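Local coordinates for enolase from the environmental genome shotgun sequencing of the Sargasso Sea (PDB 2QGY), which is of unknown function but binds magnesium and, as a member of the enolase superfamily, probably acts on a carboxylate substrate by abstracting a proton beside the carboxylate, at residues N32-K40 with W50-E60; D114-N125 with I354-I362. All coordinates share one frame; numbering follows the deposited sequence.

Interaction 1 (N32-K40 with W50-E60); sequences NTKKFIIIK and WGEAFSINFRE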
loop_
_atom_site.group_PDB
_atom_site.type_symbol
_atom_site.label_atom_id
_atom_site.label_comp_id
_atom_site.label_asym_id
_atom_site.label_seq_id
_atom_site.Cartn_x
_atom_site.Cartn_y
_atom_site.Cartn_z
ATOM N N ASN A 32 -18.559 -12.359 -13.425
ATOM C CA ASN A 32 -18.814 -12.462 -11.982
ATOM C C ASN A 32 -18.606 -11.055 -11.449
ATOM O O ASN A 32 -17.701 -10.336 -11.903
ATOM C CB ASN A 32 -17.852 -13.436 -11.284
ATOM C CG ASN A 32 -17.864 -14.836 -11.905
ATOM O OD1 ASN A 32 -18.907 -15.470 -12.010
ATOM N ND2 ASN A 32 -16.684 -15.317 -12.318
ATOM N N THR A 33 -19.476 -10.623 -10.553
ATOM C CA THR A 33 -19.218 -9.401 -9.801
ATOM C C THR A 33 -18.075 -9.671 -8.838
ATOM O O THR A 33 -17.914 -10.786 -8.351
ATOM C CB THR A 33 -20.452 -8.967 -9.016
ATOM O OG1 THR A 33 -20.768 -9.997 -8.068
ATOM C CG2 THR A 33 -21.612 -8.753 -9.995
ATOM N N LYS A 34 -17.246 -8.656 -8.583
ATOM C CA LYS A 34 -16.211 -8.815 -7.559
ATOM C C LYS A 34 -16.922 -8.765 -6.211
ATOM O O LYS A 34 -18.082 -8.345 -6.142
ATOM C CB LYS A 34 -15.161 -7.685 -7.668
ATOM C CG LYS A 34 -15.760 -6.309 -7.635
ATOM C CD LYS A 34 -14.756 -5.119 -7.770
ATOM C CE LYS A 34 -13.610 -5.247 -6.790
ATOM N NZ LYS A 34 -12.902 -3.958 -6.522
ATOM N N LYS A 35 -16.243 -9.178 -5.146
ATOM C CA LYS A 35 -16.762 -8.984 -3.790
ATOM C C LYS A 35 -16.697 -7.474 -3.465
ATOM O O LYS A 35 -15.663 -6.815 -3.716
ATOM C CB LYS A 35 -15.955 -9.785 -2.770
ATOM C CG LYS A 35 -15.879 -11.273 -3.073
ATOM C CD LYS A 35 -15.322 -12.054 -1.883
ATOM C CE LYS A 35 -15.292 -13.575 -2.135
ATOM N NZ LYS A 35 -14.447 -13.952 -3.297
ATOM N N PHE A 36 -17.795 -6.904 -2.963
ATOM C CA PHE A 36 -17.800 -5.490 -2.557
ATOM C C PHE A 36 -17.727 -5.414 -1.026
ATOM O O PHE A 36 -18.144 -6.344 -0.350
ATOM C CB PHE A 36 -19.078 -4.805 -3.067
ATOM C CG PHE A 36 -19.314 -4.977 -4.551
ATOM C CD1 PHE A 36 -18.360 -4.564 -5.471
ATOM C CD2 PHE A 36 -20.503 -5.525 -5.027
ATOM C CE1 PHE A 36 -18.603 -4.678 -6.861
ATOM C CE2 PHE A 36 -20.747 -5.646 -6.385
ATOM C CZ PHE A 36 -19.794 -5.233 -7.307
ATOM N N ILE A 37 -17.213 -4.298 -0.514
ATOM C CA ILE A 37 -17.105 -4.041 0.912
ATOM C C ILE A 37 -17.877 -2.756 1.143
ATOM O O ILE A 37 -17.426 -1.685 0.781
ATOM C CB ILE A 37 -15.633 -3.845 1.339
ATOM C CG1 ILE A 37 -14.801 -5.075 0.928
ATOM C CG2 ILE A 37 -15.553 -3.482 2.849
ATOM C CD1 ILE A 37 -13.249 -4.882 1.082
ATOM N N ILE A 38 -19.039 -2.888 1.759
ATOM C CA ILE A 38 -19.923 -1.750 1.992
ATOM C C ILE A 38 -20.096 -1.612 3.500
ATOM O O ILE A 38 -20.259 -2.612 4.174
ATOM C CB ILE A 38 -21.253 -1.990 1.306
ATOM C CG1 ILE A 38 -21.009 -2.025 -0.221
ATOM C CG2 ILE A 38 -22.227 -0.880 1.670
ATOM C CD1 ILE A 38 -22.214 -2.321 -1.049
ATOM N N ILE A 39 -20.009 -0.391 4.020
ATOM C CA ILE A 39 -20.139 -0.176 5.468
ATOM C C ILE A 39 -21.263 0.796 5.801
ATOM O O ILE A 39 -21.635 1.644 4.996
ATOM C CB ILE A 39 -18.796 0.306 6.108
ATOM C CG1 ILE A 39 -18.573 1.816 5.910
ATOM C CG2 ILE A 39 -17.610 -0.491 5.538
ATOM C CD1 ILE A 39 -17.349 2.337 6.687
ATOM N N LYS A 40 -21.796 0.668 7.018
ATOM C CA LYS A 40 -22.725 1.656 7.528
ATOM C C LYS A 40 -22.269 1.992 8.943
ATOM O O LYS A 40 -22.076 1.100 9.759
ATOM C CB LYS A 40 -24.156 1.101 7.560
ATOM C CG LYS A 40 -25.142 2.202 7.873
ATOM C CD LYS A 40 -26.599 1.694 7.998
ATOM C CE LYS A 40 -26.922 1.213 9.386
ATOM N NZ LYS A 40 -28.374 0.773 9.397
ATOM N N TRP A 50 -23.173 5.844 4.924
ATOM C CA TRP A 50 -22.750 4.712 4.110
ATOM C C TRP A 50 -21.420 4.992 3.413
ATOM O O TRP A 50 -21.208 6.099 2.894
ATOM C CB TRP A 50 -23.795 4.422 3.049
ATOM C CG TRP A 50 -25.053 3.867 3.603
ATOM C CD1 TRP A 50 -26.148 4.566 4.034
ATOM C CD2 TRP A 50 -25.362 2.484 3.758
ATOM N NE1 TRP A 50 -27.124 3.690 4.472
ATOM C CE2 TRP A 50 -26.666 2.405 4.310
ATOM C CE3 TRP A 50 -24.655 1.293 3.494
ATOM C CZ2 TRP A 50 -27.292 1.170 4.591
ATOM C CZ3 TRP A 50 -25.265 0.062 3.779
ATOM C CH2 TRP A 50 -26.576 0.015 4.337
ATOM N N GLY A 51 -20.562 3.969 3.405
ATOM C CA GLY A 51 -19.236 4.020 2.770
ATOM C C GLY A 51 -19.026 2.731 1.996
ATOM O O GLY A 51 -19.756 1.743 2.158
ATOM N N GLU A 52 -18.009 2.743 1.148
ATOM C CA GLU A 52 -17.640 1.573 0.377
ATOM C C GLU A 52 -16.132 1.642 0.180
ATOM O O GLU A 52 -15.611 2.722 -0.062
ATOM C CB GLU A 52 -18.349 1.567 -0.979
ATOM C CG GLU A 52 -18.024 0.291 -1.797
ATOM C CD GLU A 52 -18.967 -0.031 -2.950
ATOM O OE1 GLU A 52 -20.000 0.670 -3.190
ATOM O OE2 GLU A 52 -18.659 -1.028 -3.652
ATOM N N ALA A 53 -15.442 0.519 0.384
ATOM C CA ALA A 53 -13.987 0.416 0.204
ATOM C C ALA A 53 -13.711 -0.264 -1.118
ATOM O O ALA A 53 -14.450 -1.185 -1.510
ATOM C CB ALA A 53 -13.352 -0.447 1.311
ATOM N N PHE A 54 -12.644 0.173 -1.786
ATOM C CA PHE A 54 -12.229 -0.518 -2.991
ATOM C C PHE A 54 -11.690 -1.899 -2.598
ATOM O O PHE A 54 -10.701 -2.006 -1.895
ATOM C CB PHE A 54 -11.211 0.298 -3.782
ATOM C CG PHE A 54 -10.648 -0.465 -4.918
ATOM C CD1 PHE A 54 -11.405 -0.660 -6.053
ATOM C CD2 PHE A 54 -9.412 -1.057 -4.812
ATOM C CE1 PHE A 54 -10.916 -1.389 -7.122
ATOM C CE2 PHE A 54 -8.889 -1.826 -5.891
ATOM C CZ PHE A 54 -9.657 -1.990 -7.027
ATOM N N SER A 55 -12.350 -2.957 -3.041
ATOM C CA SER A 55 -11.987 -4.304 -2.562
ATOM C C SER A 55 -10.962 -4.971 -3.456
ATOM O O SER A 55 -10.923 -4.721 -4.658
ATOM C CB SER A 55 -13.225 -5.204 -2.427
ATOM O OG SER A 55 -13.730 -5.473 -3.701
ATOM N N ILE A 56 -10.126 -5.824 -2.860
ATOM C CA ILE A 56 -8.968 -6.401 -3.559
ATOM C C ILE A 56 -8.979 -7.872 -3.216
ATOM O O ILE A 56 -9.182 -8.229 -2.057
ATOM C CB ILE A 56 -7.626 -5.747 -3.153
ATOM C CG1 ILE A 56 -7.720 -4.216 -3.197
ATOM C CG2 ILE A 56 -6.515 -6.209 -4.119
ATOM C CD1 ILE A 56 -6.505 -3.461 -2.561
ATOM N N ASN A 57 -8.834 -8.708 -4.243
ATOM C CA ASN A 57 -8.950 -10.169 -4.089
ATOM C C ASN A 57 -8.023 -10.676 -2.984
ATOM O O ASN A 57 -6.856 -10.294 -2.931
ATOM C CB ASN A 57 -8.663 -10.855 -5.440
ATOM C CG ASN A 57 -9.148 -12.307 -5.509
ATOM O OD1 ASN A 57 -8.708 -13.058 -6.393
ATOM N ND2 ASN A 57 -10.020 -12.717 -4.591
ATOM N N PHE A 58 -8.551 -11.526 -2.098
ATOM C CA PHE A 58 -7.810 -12.106 -0.923
ATOM C C PHE A 58 -7.533 -11.145 0.244
ATOM O O PHE A 58 -6.926 -11.542 1.261
ATOM C CB PHE A 58 -6.526 -12.869 -1.339
ATOM C CG PHE A 58 -6.810 -14.063 -2.211
ATOM C CD1 PHE A 58 -7.265 -15.268 -1.653
ATOM C CD2 PHE A 58 -6.684 -13.965 -3.582
ATOM C CE1 PHE A 58 -7.563 -16.366 -2.474
ATOM C CE2 PHE A 58 -6.981 -15.041 -4.404
ATOM C CZ PHE A 58 -7.410 -16.246 -3.853
ATOM N N ARG A 59 -7.956 -9.893 0.094
ATOM C CA ARG A 59 -7.681 -8.861 1.089
ATOM C C ARG A 59 -8.969 -8.271 1.647
ATOM O O ARG A 59 -8.934 -7.387 2.530
ATOM C CB ARG A 59 -6.772 -7.779 0.470
ATOM C CG ARG A 59 -5.434 -8.401 0.088
ATOM C CD ARG A 59 -4.973 -8.000 -1.337
ATOM N NE ARG A 59 -4.290 -6.725 -1.243
ATOM C CZ ARG A 59 -3.437 -6.278 -2.157
ATOM N NH1 ARG A 59 -2.836 -5.120 -1.964
ATOM N NH2 ARG A 59 -3.206 -7.005 -3.251
ATOM N N GLU A 60 -10.106 -8.744 1.146
ATOM C CA GLU A 60 -11.386 -8.180 1.566
ATOM C C GLU A 60 -11.607 -8.230 3.077
ATOM O O GLU A 60 -11.994 -7.239 3.673
ATOM C CB GLU A 60 -12.583 -8.824 0.831
ATOM C CG GLU A 60 -12.506 -8.741 -0.686
ATOM C CD GLU A 60 -11.873 -9.964 -1.342
ATOM O OE1 GLU A 60 -11.183 -10.758 -0.654
ATOM O OE2 GLU A 60 -12.045 -10.128 -2.581
HETATM O O HOH W 1 -14.705 -2.621 -4.766
HETATM O O HOH W 2 -12.496 -12.184 -3.837
HETATM O O HOH W 3 -16.379 -2.567 -2.824
#
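The ammonium group of K34 is gripped from several sides: NZ donates to the carbonyl O of S55 at 2.8 Å, to a water that also accepts from the backbone N of S55, and to the carbonyl O of W304. K34 chi1 (54°) tucks CG in between N and C, and a bend at chi3 brings NZ round to S55, with the ring atom CE1 of F54 also 3.3 Å from NZ. K35 passes roughly perpendicular to E60 and their charged ends stay apart, K35 NZ lying 4.6 Å from E60 OE2; one water spans them, accepting from the lysine and donating to the carboxylate, while N23 takes another bond from K35.

Beyond this loop the two segments pair as antiparallel strands. I39 and G51 exchange backbone bonds, N of I39 to O of G51 at 2.8 Å and N of G51 to O of I39 at 3.0 Å. On the W50 side of the sheet, the K40 chain runs across one face of the indole: CB stands 4.0 Å from the centroid of the six-membered ring, only 6° off its normal, a CH-pi contact. I38 CG2 meets the edge of the same ring, 3.7 Å from W50 CE3. K40 NZ continues to salt bridges with E48 and E366, and E52 OE1 is hydrogen-bonded to S306 OG.

On the other face, contacts are mostly through carbon: I37 CD1 reaches S55 CB at 3.5 Å and lies near E60 CB and O, while I37 CG2 touches A53 CB. Strand 48-53 is outermost within this chain in the four-stranded antiparallel sheet of the N-terminal domain characteristic of the mandelate racemase/muconate lactonizing family; strand 13-21 flanks 37-43, and helices 60-74 and 99-120 cover I37, I39 and A53.

Interaction 2 (D114-N125 with I354-I362); sequences DISGKLKNLPLN and INKSAGLGI
D114 OD1 accepts the backbone N-H of L360 at 2.9 Å, nearly straight at 176° but from above the carboxylate plane. With CG anti to the backbone N of D114 (chi1 -170°), the carboxylate reaches the loop. A water donates to OD1 and accepts from the backbone N of I362, giving this oxygen a second partner. D114 OD2 forms a salt bridge with K118 NZ at 3.0 Å, again from above the plane, and also accepts from the backbone N of W50; K118 NZ donates to the carbonyl of E48 as well.

Two backbone bonds fasten G359 to the chain just past the helix: its N donates to L122 O at 2.8 Å, and its O accepts from L124 N at 3.0 Å. G117 and G359 bring their CA atoms to 4.0 Å, a closeness made possible by the absence of side chains.

Apolar contacts flank these bonds. L124 and L360 run alongside each other, their CD2 methyls 3.5 Å apart, and A358 CB lies near K118 CG. P123 CB makes a carbon-to-oxygen van der Waals contact with S357 O at 3.2 Å.

N121, with positive phi, is the C' residue of a Schellman motif closing helix 99-120. Against that end docks a type II' turn, A358 to G361, closed by G361 N to A358 O, with G359 at its second position in a positive phi that favours glycine; it joins the N-terminal domain to the barrel domain of this enolase-superfamily fold.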
loop_
_atom_site.group_PDB
_atom_site.type_symbol
_atom_site.label_atom_id
_atom_site.label_comp_id
_atom_site.label_asym_id
_atom_site.label_seq_id
_atom_site.Cartn_x
_atom_site.Cartn_y
_atom_site.Cartn_z
ATOM N N ASP A 114 -21.342 11.332 4.130
ATOM C CA ASP A 114 -22.773 11.042 3.994
ATOM C C ASP A 114 -23.471 11.628 5.233
ATOM O O ASP A 114 -24.491 12.351 5.134
ATOM C CB ASP A 114 -22.962 9.511 3.936
ATOM C CG ASP A 114 -24.397 9.090 3.550
ATOM O OD1 ASP A 114 -25.107 9.874 2.883
ATOM O OD2 ASP A 114 -24.802 7.955 3.876
ATOM N N ILE A 115 -22.916 11.302 6.390
ATOM C CA ILE A 115 -23.435 11.793 7.699
ATOM C C ILE A 115 -23.459 13.324 7.688
ATOM O O ILE A 115 -24.494 13.942 7.984
ATOM C CB ILE A 115 -22.607 11.251 8.877
ATOM C CG1 ILE A 115 -22.932 9.760 9.051
ATOM C CG2 ILE A 115 -22.890 12.060 10.223
ATOM C CD1 ILE A 115 -21.895 8.942 9.838
ATOM N N SER A 116 -22.339 13.926 7.319
ATOM C CA SER A 116 -22.229 15.398 7.241
ATOM C C SER A 116 -23.278 16.021 6.329
ATOM O O SER A 116 -23.877 17.064 6.668
ATOM C CB SER A 116 -20.808 15.813 6.845
ATOM O OG SER A 116 -19.944 15.438 7.904
ATOM N N GLY A 117 -23.513 15.385 5.194
ATOM C CA GLY A 117 -24.586 15.795 4.283
ATOM C C GLY A 117 -25.958 15.726 4.945
ATOM O O GLY A 117 -26.804 16.629 4.765
ATOM N N LYS A 118 -26.189 14.649 5.690
ATOM C CA LYS A 118 -27.453 14.465 6.400
ATOM C C LYS A 118 -27.647 15.472 7.521
ATOM O O LYS A 118 -28.771 15.908 7.762
ATOM C CB LYS A 118 -27.600 13.030 6.931
ATOM C CG LYS A 118 -27.929 12.043 5.803
ATOM C CD LYS A 118 -27.838 10.580 6.230
ATOM C CE LYS A 118 -27.945 9.682 4.995
ATOM N NZ LYS A 118 -27.536 8.242 5.189
ATOM N N LEU A 119 -26.571 15.810 8.221
ATOM C CA LEU A 119 -26.638 16.834 9.271
ATOM C C LEU A 119 -26.969 18.243 8.740
ATOM O O LEU A 119 -27.629 19.047 9.423
ATOM C CB LEU A 119 -25.348 16.828 10.082
ATOM C CG LEU A 119 -25.134 15.588 10.953
ATOM C CD1 LEU A 119 -23.744 15.570 11.514
ATOM C CD2 LEU A 119 -26.165 15.547 12.104
ATOM N N LYS A 120 -26.509 18.539 7.531
ATOM C CA LYS A 120 -26.810 19.805 6.854
ATOM C C LYS A 120 -28.069 19.731 5.985
ATOM O O LYS A 120 -28.504 20.735 5.420
ATOM C CB LYS A 120 -25.621 20.196 5.975
ATOM C CG LYS A 120 -24.386 20.575 6.750
ATOM C CD LYS A 120 -24.240 22.096 6.906
ATOM C CE LYS A 120 -24.073 22.783 5.545
ATOM N NZ LYS A 120 -23.372 24.106 5.627
ATOM N N ASN A 121 -28.654 18.549 5.873
ATOM C CA ASN A 121 -29.759 18.288 4.936
ATOM C C ASN A 121 -29.453 18.727 3.507
ATOM O O ASN A 121 -30.271 19.371 2.828
ATOM C CB ASN A 121 -31.101 18.874 5.425
ATOM C CG ASN A 121 -32.295 18.286 4.686
ATOM O OD1 ASN A 121 -32.339 17.075 4.412
ATOM N ND2 ASN A 121 -33.274 19.138 4.357
ATOM N N LEU A 122 -28.264 18.372 3.043
ATOM C CA LEU A 122 -27.842 18.736 1.710
ATOM C C LEU A 122 -27.212 17.548 0.984
ATOM O O LEU A 122 -26.506 16.761 1.602
ATOM C CB LEU A 122 -26.825 19.884 1.776
ATOM C CG LEU A 122 -27.307 21.320 2.053
ATOM C CD1 LEU A 122 -26.100 22.240 2.135
ATOM C CD2 LEU A 122 -28.252 21.797 0.968
ATOM N N PRO A 123 -27.436 17.446 -0.335
ATOM C CA PRO A 123 -26.672 16.428 -1.067
ATOM C C PRO A 123 -25.176 16.710 -0.982
ATOM O O PRO A 123 -24.765 17.859 -0.821
ATOM C CB PRO A 123 -27.174 16.542 -2.502
ATOM C CG PRO A 123 -27.961 17.811 -2.581
ATOM C CD PRO A 123 -28.344 18.218 -1.205
ATOM N N LEU A 124 -24.368 15.657 -1.091
ATOM C CA LEU A 124 -22.926 15.800 -0.889
ATOM C C LEU A 124 -22.308 16.856 -1.823
ATOM O O LEU A 124 -21.448 17.661 -1.404
ATOM C CB LEU A 124 -22.247 14.443 -1.077
ATOM C CG LEU A 124 -20.724 14.455 -1.059
ATOM C CD1 LEU A 124 -20.180 15.119 0.221
ATOM C CD2 LEU A 124 -20.235 13.025 -1.194
ATOM N N ASN A 125 -22.745 16.887 -3.074
ATOM C CA ASN A 125 -22.129 17.823 -4.017
ATOM C C ASN A 125 -22.305 19.278 -3.559
ATOM O O ASN A 125 -21.411 20.101 -3.754
ATOM C CB ASN A 125 -22.499 17.575 -5.493
ATOM C CG ASN A 125 -24.018 17.554 -5.774
ATOM O OD1 ASN A 125 -24.827 17.779 -4.897
ATOM N ND2 ASN A 125 -24.383 17.303 -7.045
ATOM N N ILE A 354 -27.842 12.876 -10.876
ATOM C CA ILE A 354 -27.766 12.692 -9.422
ATOM C C ILE A 354 -29.058 13.147 -8.797
ATOM O O ILE A 354 -29.592 14.183 -9.175
ATOM C CB ILE A 354 -26.643 13.577 -8.791
ATOM C CG1 ILE A 354 -25.290 13.256 -9.393
ATOM C CG2 ILE A 354 -26.620 13.437 -7.261
ATOM C CD1 ILE A 354 -24.208 14.283 -9.051
ATOM N N ASN A 355 -29.567 12.414 -7.817
ATOM C CA ASN A 355 -30.740 12.929 -7.156
ATOM C C ASN A 355 -30.383 13.981 -6.093
ATOM O O ASN A 355 -29.197 14.251 -5.807
ATOM C CB ASN A 355 -31.665 11.803 -6.665
ATOM C CG ASN A 355 -31.199 11.159 -5.385
ATOM O OD1 ASN A 355 -31.753 10.134 -4.972
ATOM N ND2 ASN A 355 -30.190 11.739 -4.743
ATOM N N LYS A 356 -31.414 14.572 -5.521
ATOM C CA LYS A 356 -31.268 15.722 -4.665
ATOM C C LYS A 356 -31.380 15.354 -3.175
ATOM O O LYS A 356 -31.509 16.238 -2.336
ATOM C CB LYS A 356 -32.322 16.770 -5.084
ATOM C CG LYS A 356 -32.699 17.838 -4.047
ATOM C CD LYS A 356 -33.963 18.617 -4.476
ATOM C CE LYS A 356 -34.524 19.474 -3.334
ATOM N NZ LYS A 356 -35.569 20.402 -3.868
ATOM N N SER A 357 -31.303 14.060 -2.850
ATOM C CA SER A 357 -31.415 13.612 -1.452
ATOM C C SER A 357 -30.172 14.013 -0.661
ATOM O O SER A 357 -29.111 14.275 -1.241
ATOM C CB SER A 357 -31.616 12.086 -1.368
ATOM O OG SER A 357 -32.769 11.710 -2.101
ATOM N N ALA A 358 -30.300 14.050 0.658
ATOM C CA ALA A 358 -29.197 14.426 1.515
ATOM C C ALA A 358 -28.025 13.425 1.415
ATOM O O ALA A 358 -28.240 12.217 1.234
ATOM C CB ALA A 358 -29.678 14.554 2.964
ATOM N N GLY A 359 -26.803 13.944 1.569
ATOM C CA GLY A 359 -25.584 13.117 1.543
ATOM C C GLY A 359 -25.474 12.376 0.228
ATOM O O GLY A 359 -25.603 12.973 -0.822
ATOM N N LEU A 360 -25.261 11.059 0.284
ATOM C CA LEU A 360 -25.141 10.251 -0.925
ATOM C C LEU A 360 -26.464 9.698 -1.410
ATOM O O LEU A 360 -26.522 8.998 -2.431
ATOM C CB LEU A 360 -24.221 9.045 -0.658
ATOM C CG LEU A 360 -22.814 9.376 -0.183
ATOM C CD1 LEU A 360 -22.157 8.053 0.322
ATOM C CD2 LEU A 360 -22.033 9.993 -1.350
ATOM N N GLY A 361 -27.527 9.944 -0.655
ATOM C CA GLY A 361 -28.853 9.525 -1.118
ATOM C C GLY A 361 -29.042 8.016 -1.130
ATOM O O GLY A 361 -29.867 7.499 -1.889
ATOM N N ILE A 362 -28.307 7.308 -0.280
ATOM C CA ILE A 362 -28.326 5.836 -0.282
ATOM C C ILE A 362 -29.589 5.303 0.422
ATOM O O ILE A 362 -29.896 5.677 1.559
ATOM C CB ILE A 362 -27.026 5.243 0.322
ATOM C CG1 ILE A 362 -25.814 5.660 -0.533
ATOM C CG2 ILE A 362 -27.122 3.719 0.503
ATOM C CD1 ILE A 362 -25.825 5.124 -1.928
HETATM O O HOH W 4 -27.266 8.550 2.178
#

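Going from the N terminus, interaction 1 closes first, a short beta hairpin, nine residues separating its segments, within the N-terminal domain. Interaction 2 opens later, at 114-125, and closes only at 354-362, after 228 intervening residues that include most of the barrel. The two are therefore in series, neither nested nor crossed. Their centres are 22 Å apart, yet they meet at W50: its backbone N probably donates to D114 OD2, 2.9 Å away, its backbone O packs on L360 and its indole on I362. The hairpin edge is thus joined both to helix 99-120 and directly to the loop following strand 351-354 of the C-terminal domain.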